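ABC transporter, substrate binding protein (PDB 3C9H) probably captures a solute in the periplasm and hands it to the membrane part of an ABC importer, with a magnesium ion bound in the model. Local coordinates at residues P144-E149 with V159-R164; G236-D241 with M261-L266. All coordinates share one frame; numbering follows the deposited sequence.

Interaction 1: P144-E149 with V159-R164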
loop_
_atom_site.group_PDB
_atom_site.type_symbol
_atom_site.label_atom_id
_atom_site.label_comp_id
_atom_site.label_asym_id
_atom_site.label_seq_id
_atom_site.Cartn_x
_atom_site.Cartn_y
_atom_site.Cartn_z
ATOM N N PRO A 144 -15.945 -11.733 -16.898
ATOM C CA PRO A 144 -16.791 -12.828 -17.411
ATOM C C PRO A 144 -17.830 -13.375 -16.440
ATOM O O PRO A 144 -18.795 -14.008 -16.881
ATOM C CB PRO A 144 -15.779 -13.930 -17.752
ATOM C CG PRO A 144 -14.522 -13.176 -18.055
ATOM C CD PRO A 144 -14.519 -12.045 -17.051
ATOM N N SER A 145 -17.647 -13.146 -15.143
ATOM C CA SER A 145 -18.602 -13.623 -14.130
ATOM C C SER A 145 -19.756 -12.654 -13.898
ATOM O O SER A 145 -20.693 -13.001 -13.207
ATOM C CB SER A 145 -17.909 -13.892 -12.780
ATOM O OG SER A 145 -17.026 -14.978 -12.873
ATOM N N PHE A 146 -19.668 -11.445 -14.439
ATOM C CA PHE A 146 -20.672 -10.407 -14.217
ATOM C C PHE A 146 -21.301 -10.009 -15.535
ATOM O O PHE A 146 -21.272 -8.853 -15.945
ATOM C CB PHE A 146 -20.075 -9.214 -13.510
ATOM C CG PHE A 146 -19.837 -9.479 -12.061
ATOM C CD1 PHE A 146 -20.815 -9.168 -11.115
ATOM C CD2 PHE A 146 -18.692 -10.125 -11.650
ATOM C CE1 PHE A 146 -20.618 -9.446 -9.775
ATOM C CE2 PHE A 146 -18.495 -10.412 -10.297
ATOM C CZ PHE A 146 -19.467 -10.075 -9.371
ATOM N N THR A 147 -21.886 -10.998 -16.175
ATOM C CA THR A 147 -22.470 -10.777 -17.479
ATOM C C THR A 147 -23.967 -10.466 -17.466
ATOM O O THR A 147 -24.402 -9.782 -18.360
ATOM C CB THR A 147 -22.140 -11.924 -18.397
ATOM O OG1 THR A 147 -22.378 -13.157 -17.706
ATOM C CG2 THR A 147 -20.609 -11.821 -18.812
ATOM N N THR A 148 -24.752 -10.952 -16.501
ATOM C CA THR A 148 -26.185 -10.537 -16.427
ATOM C C THR A 148 -26.477 -9.599 -15.267
ATOM O O THR A 148 -27.619 -9.211 -15.039
ATOM C CB THR A 148 -27.200 -11.719 -16.387
ATOM O OG1 THR A 148 -26.934 -12.543 -15.252
ATOM C CG2 THR A 148 -27.143 -12.551 -17.668
ATOM N N GLU A 149 -25.439 -9.221 -14.536
ATOM C CA GLU A 149 -25.588 -8.241 -13.489
ATOM C C GLU A 149 -24.265 -7.557 -13.268
ATOM O O GLU A 149 -23.221 -8.201 -13.312
ATOM C CB GLU A 149 -26.053 -8.916 -12.217
ATOM C CG GLU A 149 -26.578 -7.969 -11.179
ATOM C CD GLU A 149 -26.699 -8.652 -9.832
ATOM O OE1 GLU A 149 -27.042 -9.869 -9.805
ATOM O OE2 GLU A 149 -26.423 -7.974 -8.814
ATOM N N VAL A 159 -22.620 -6.910 0.026
ATOM C CA VAL A 159 -23.252 -7.843 0.963
ATOM C C VAL A 159 -24.509 -8.453 0.346
ATOM O O VAL A 159 -24.700 -9.672 0.399
ATOM C CB VAL A 159 -23.572 -7.156 2.304
ATOM C CG1 VAL A 159 -24.483 -8.029 3.172
ATOM C CG2 VAL A 159 -22.264 -6.814 3.067
ATOM N N ASP A 160 -25.340 -7.610 -0.256
ATOM C CA ASP A 160 -26.541 -8.074 -0.979
ATOM C C ASP A 160 -26.207 -9.062 -2.097
ATOM O O ASP A 160 -26.873 -10.083 -2.227
ATOM C CB ASP A 160 -27.325 -6.886 -1.541
ATOM C CG ASP A 160 -28.703 -7.287 -2.082
ATOM O OD1 ASP A 160 -29.419 -8.077 -1.418
ATOM O OD2 ASP A 160 -29.072 -6.807 -3.175
ATOM N N TYR A 161 -25.187 -8.770 -2.898
ATOM C CA TYR A 161 -24.777 -9.690 -3.968
ATOM C C TYR A 161 -24.367 -11.054 -3.394
ATOM O O TYR A 161 -24.764 -12.099 -3.912
ATOM C CB TYR A 161 -23.625 -9.109 -4.813
ATOM C CG TYR A 161 -23.016 -10.105 -5.783
ATOM C CD1 TYR A 161 -23.485 -10.220 -7.095
ATOM C CD2 TYR A 161 -21.992 -10.955 -5.381
ATOM C CE1 TYR A 161 -22.927 -11.160 -7.990
ATOM C CE2 TYR A 161 -21.435 -11.891 -6.258
ATOM C CZ TYR A 161 -21.898 -11.983 -7.561
ATOM O OH TYR A 161 -21.318 -12.915 -8.418
ATOM N N LEU A 162 -23.561 -11.031 -2.331
ATOM C CA LEU A 162 -23.130 -12.253 -1.657
ATOM C C LEU A 162 -24.315 -13.091 -1.196
ATOM O O LEU A 162 -24.303 -14.313 -1.319
ATOM C CB LEU A 162 -22.256 -11.917 -0.441
ATOM C CG LEU A 162 -20.888 -11.298 -0.729
ATOM C CD1 LEU A 162 -20.151 -11.083 0.592
ATOM C CD2 LEU A 162 -20.079 -12.147 -1.732
ATOM N N GLU A 163 -25.322 -12.412 -0.660
ATOM C CA GLU A 163 -26.536 -13.066 -0.175
ATOM C C GLU A 163 -27.372 -13.613 -1.336
ATOM O O GLU A 163 -27.723 -14.789 -1.339
ATOM C CB GLU A 163 -27.336 -12.120 0.743
ATOM C CG GLU A 163 -26.676 -12.016 2.134
ATOM C CD GLU A 163 -27.099 -10.802 2.990
ATOM O OE1 GLU A 163 -27.995 -10.013 2.588
ATOM O OE2 GLU A 163 -26.505 -10.645 4.091
ATOM N N ARG A 164 -27.635 -12.800 -2.346
ATOM C CA ARG A 164 -28.402 -13.269 -3.502
ATOM C C ARG A 164 -27.715 -14.372 -4.313
ATOM O O ARG A 164 -28.405 -15.134 -4.977
ATOM C CB ARG A 164 -28.814 -12.092 -4.395
ATOM C CG ARG A 164 -29.778 -11.143 -3.688
ATOM C CD ARG A 164 -30.269 -10.001 -4.571
ATOM N NE ARG A 164 -29.160 -9.137 -4.952
ATOM C CZ ARG A 164 -28.487 -9.215 -6.100
ATOM N NH1 ARG A 164 -28.789 -10.111 -7.030
ATOM N NH2 ARG A 164 -27.483 -8.385 -6.306
#
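Glu149, in the loop that follows strand 135-142, faces Tyr161 on helix 155-164, the backbones coming no nearer than 9.7 Å from CA to CA, so side chains span the gap. The contact joins a strand exit to the next helix on the outer part of a periplasmic binding protein fold, and its polar half is a salt-bridge network of Glu149, Asp160 and Arg164. Arg164 takes the Glu149 carboxylate end-on with both terminal nitrogens: NH2 to OE2 at 2.8 Å and NH1 to OE1 at 3.3 Å, each oxygen met on its syn side but tilted well out of the carboxylate plane. The two planes are turned 40° apart, so the pairing is twisted. A bend at chi3 (-64°) folds the arginine back along its helix, and its NE reaches Asp160 OD2 at 2.9 Å, from above that carboxylate's plane. With three N-H groups engaged by two acids, the guanidinium is held against rotation. Beside this bridge Phe146 and Tyr161 meet obliquely at their outer ends, ring planes 31° apart; Leu230 packs against both side chains. Glu149 OE2 also lies at the tyrosine's edge, while the rings come closest where Phe146 CE1 meets Tyr161 CE1 at 3.4 Å.

Interaction 2: G236-D241 with M261-L266. With CIT (citric acid), chain D.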
loop_
_atom_site.group_PDB
_atom_site.type_symbol
_atom_site.label_atom_id
_atom_site.label_comp_id
_atom_site.label_asym_id
_atom_site.label_seq_id
_atom_site.Cartn_x
_atom_site.Cartn_y
_atom_site.Cartn_z
ATOM N N GLY A 236 -5.601 -0.400 -5.734
ATOM C CA GLY A 236 -6.094 0.041 -7.041
ATOM C C GLY A 236 -4.989 0.180 -8.065
ATOM O O GLY A 236 -5.196 -0.063 -9.232
ATOM N N SER A 237 -3.803 0.586 -7.614
ATOM C CA SER A 237 -2.647 0.744 -8.494
ATOM C C SER A 237 -2.250 -0.600 -9.098
ATOM O O SER A 237 -2.052 -0.720 -10.283
ATOM C CB SER A 237 -1.487 1.339 -7.691
ATOM O OG SER A 237 -1.375 0.690 -6.427
ATOM N N TYR A 238 -2.154 -1.624 -8.260
ATOM C CA TYR A 238 -1.826 -2.968 -8.694
ATOM C C TYR A 238 -2.945 -3.512 -9.566
ATOM O O TYR A 238 -2.673 -4.194 -10.557
ATOM C CB TYR A 238 -1.654 -3.874 -7.487
ATOM C CG TYR A 238 -0.411 -3.621 -6.625
ATOM C CD1 TYR A 238 0.412 -2.505 -6.807
ATOM C CD2 TYR A 238 -0.080 -4.505 -5.627
ATOM C CE1 TYR A 238 1.530 -2.287 -5.985
ATOM C CE2 TYR A 238 1.023 -4.311 -4.829
ATOM C CZ TYR A 238 1.836 -3.197 -5.015
ATOM O OH TYR A 238 2.927 -3.007 -4.197
ATOM N N ALA A 239 -4.195 -3.208 -9.208
ATOM C CA ALA A 239 -5.325 -3.691 -9.974
ATOM C C ALA A 239 -5.272 -3.096 -11.386
ATOM O O ALA A 239 -5.453 -3.814 -12.349
ATOM C CB ALA A 239 -6.629 -3.356 -9.270
ATOM N N ALA A 240 -5.014 -1.793 -11.492
ATOM C CA ALA A 240 -4.868 -1.132 -12.794
ATOM C C ALA A 240 -3.708 -1.725 -13.600
ATOM O O ALA A 240 -3.837 -1.913 -14.818
ATOM C CB ALA A 240 -4.729 0.386 -12.642
ATOM N N ASP A 241 -2.600 -2.054 -12.933
ATOM C CA ASP A 241 -1.464 -2.717 -13.590
ATOM C C ASP A 241 -1.841 -4.069 -14.151
ATOM O O ASP A 241 -1.548 -4.365 -15.313
ATOM C CB ASP A 241 -0.298 -2.925 -12.614
ATOM C CG ASP A 241 0.920 -3.508 -13.302
ATOM O OD1 ASP A 241 1.455 -2.830 -14.205
ATOM O OD2 ASP A 241 1.314 -4.644 -12.958
ATOM N N MET A 261 -4.579 5.201 0.815
ATOM C CA MET A 261 -3.334 5.154 1.573
ATOM C C MET A 261 -2.260 5.839 0.784
ATOM O O MET A 261 -2.419 6.117 -0.405
ATOM C CB MET A 261 -2.913 3.713 1.909
ATOM C CG MET A 261 -2.373 2.875 0.748
ATOM S SD MET A 261 -0.648 3.097 0.153
ATOM C CE MET A 261 0.117 3.307 1.721
ATOM N N SER A 262 -1.147 6.076 1.457
ATOM C CA SER A 262 0.000 6.704 0.827
ATOM C C SER A 262 1.215 5.931 1.282
ATOM O O SER A 262 1.383 5.746 2.480
ATOM C CB SER A 262 0.127 8.145 1.308
ATOM O OG SER A 262 -0.968 8.957 0.909
ATOM N N ARG A 263 2.068 5.479 0.357
ATOM C CA ARG A 263 3.302 4.798 0.744
ATOM C C ARG A 263 4.216 5.801 1.466
ATOM O O ARG A 263 4.399 6.944 1.017
ATOM C CB ARG A 263 4.020 4.231 -0.488
ATOM C CG ARG A 263 3.274 3.091 -1.115
ATOM C CD ARG A 263 3.910 2.583 -2.379
ATOM N NE ARG A 263 2.890 1.806 -3.052
ATOM C CZ ARG A 263 2.665 0.517 -2.863
ATOM N NH1 ARG A 263 3.476 -0.240 -2.131
ATOM N NH2 ARG A 263 1.626 -0.026 -3.473
ATOM N N ILE A 264 4.779 5.373 2.578
ATOM C CA ILE A 264 5.629 6.226 3.406
ATOM C C ILE A 264 7.078 5.788 3.314
ATOM O O ILE A 264 7.401 4.606 3.496
ATOM C CB ILE A 264 5.149 6.216 4.881
ATOM C CG1 ILE A 264 3.811 6.959 5.036
ATOM C CG2 ILE A 264 6.209 6.838 5.839
ATOM C CD1 ILE A 264 3.342 6.961 6.519
ATOM N N GLY A 265 7.937 6.743 2.972
ATOM C CA GLY A 265 9.356 6.548 2.924
ATOM C C GLY A 265 10.064 7.232 4.075
ATOM O O GLY A 265 9.709 8.324 4.481
ATOM N N LEU A 266 11.087 6.561 4.580
ATOM C CA LEU A 266 11.963 7.096 5.652
ATOM C C LEU A 266 13.334 6.419 5.569
ATOM O O LEU A 266 13.458 5.367 4.969
ATOM C CB LEU A 266 11.334 6.887 7.030
ATOM C CG LEU A 266 11.077 5.449 7.512
ATOM C CD1 LEU A 266 12.367 4.828 8.063
ATOM C CD2 LEU A 266 9.921 5.382 8.586
HETATM C C1 CIT D . 2.045 -3.494 -0.873
HETATM O O1 CIT D . 2.490 -2.335 -0.641
HETATM O O2 CIT D . 2.187 -4.008 -2.003
HETATM C C2 CIT D . 1.300 -4.258 0.189
HETATM C C3 CIT D . 1.580 -5.772 0.180
HETATM O O7 CIT D . 3.020 -6.012 0.135
HETATM C C4 CIT D . 1.029 -6.435 1.438
HETATM C C5 CIT D . 1.707 -5.976 2.689
HETATM O O3 CIT D . 1.035 -5.653 3.720
HETATM O O4 CIT D . 2.947 -5.991 2.675
HETATM C C6 CIT D . 0.941 -6.471 -1.032
HETATM O O5 CIT D . 1.624 -7.107 -1.879
HETATM O O6 CIT D . -0.280 -6.413 -1.221
#
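Tyr238 and Arg263 share one carboxylate of a bound citrate, and hydrogen bonds to it form the polar core of the contact. Tyr238 OH donates to citrate O2 at 2.5 Å, a short bond, with O2 lying near the plane of the phenol ring at its edge. Arg263 NH1 gives a hydrogen to citrate O1 at 2.8 Å, though the N-H...O angle of 137° makes this bond noticeably bent. Each oxygen of the carboxylate thus has its own donor. The site is consistent with the ligand cleft of the periplasmic binding protein fold, occupied here by citrate, which probably came from the crystallisation liquor, and next to it Ser41 and Asp43 bind magnesium. A salt bridge joins Glu135 to Arg263 NE, and Glu135 also takes a hydrogen bond from Ser237 OG, so one acid links the arginine to the first turn of helix 236-245. Asp43 N is a further partner of Tyr238 OH. Direct contact between the two side chains is made where the arginine, extended from CG to NE (chi2 176°), brings its guanidinium to the tyrosine's outer end, with the two planes only 20° apart. There Arg263 NH2 lies 3.4 Å from Tyr238 CE1.

How the interactions relate
From the N terminus, the chain passes the magnesium ligands Ser41 and Asp43 before strand 135-142 leads into interaction 1. That contact closes a short loop, with nine residues between 144-149 and 159-164, and ties the strand's exit to helix 155-164 near the outside of the molecule. Interaction 2 opens later: 236-241 starts the helix following strand 230-235, and after 19 intervening residues 261-266 on strand 258-268 returns to meet it. The two loops run in series, neither nested nor crossed. The centres of interactions 1 and 2 are about 28 Å apart; interaction 2 lies close to the centre of the molecule. Strand 230-235 connects them, since its Leu230 packs on interaction 1 and its end leads into helix 236-245.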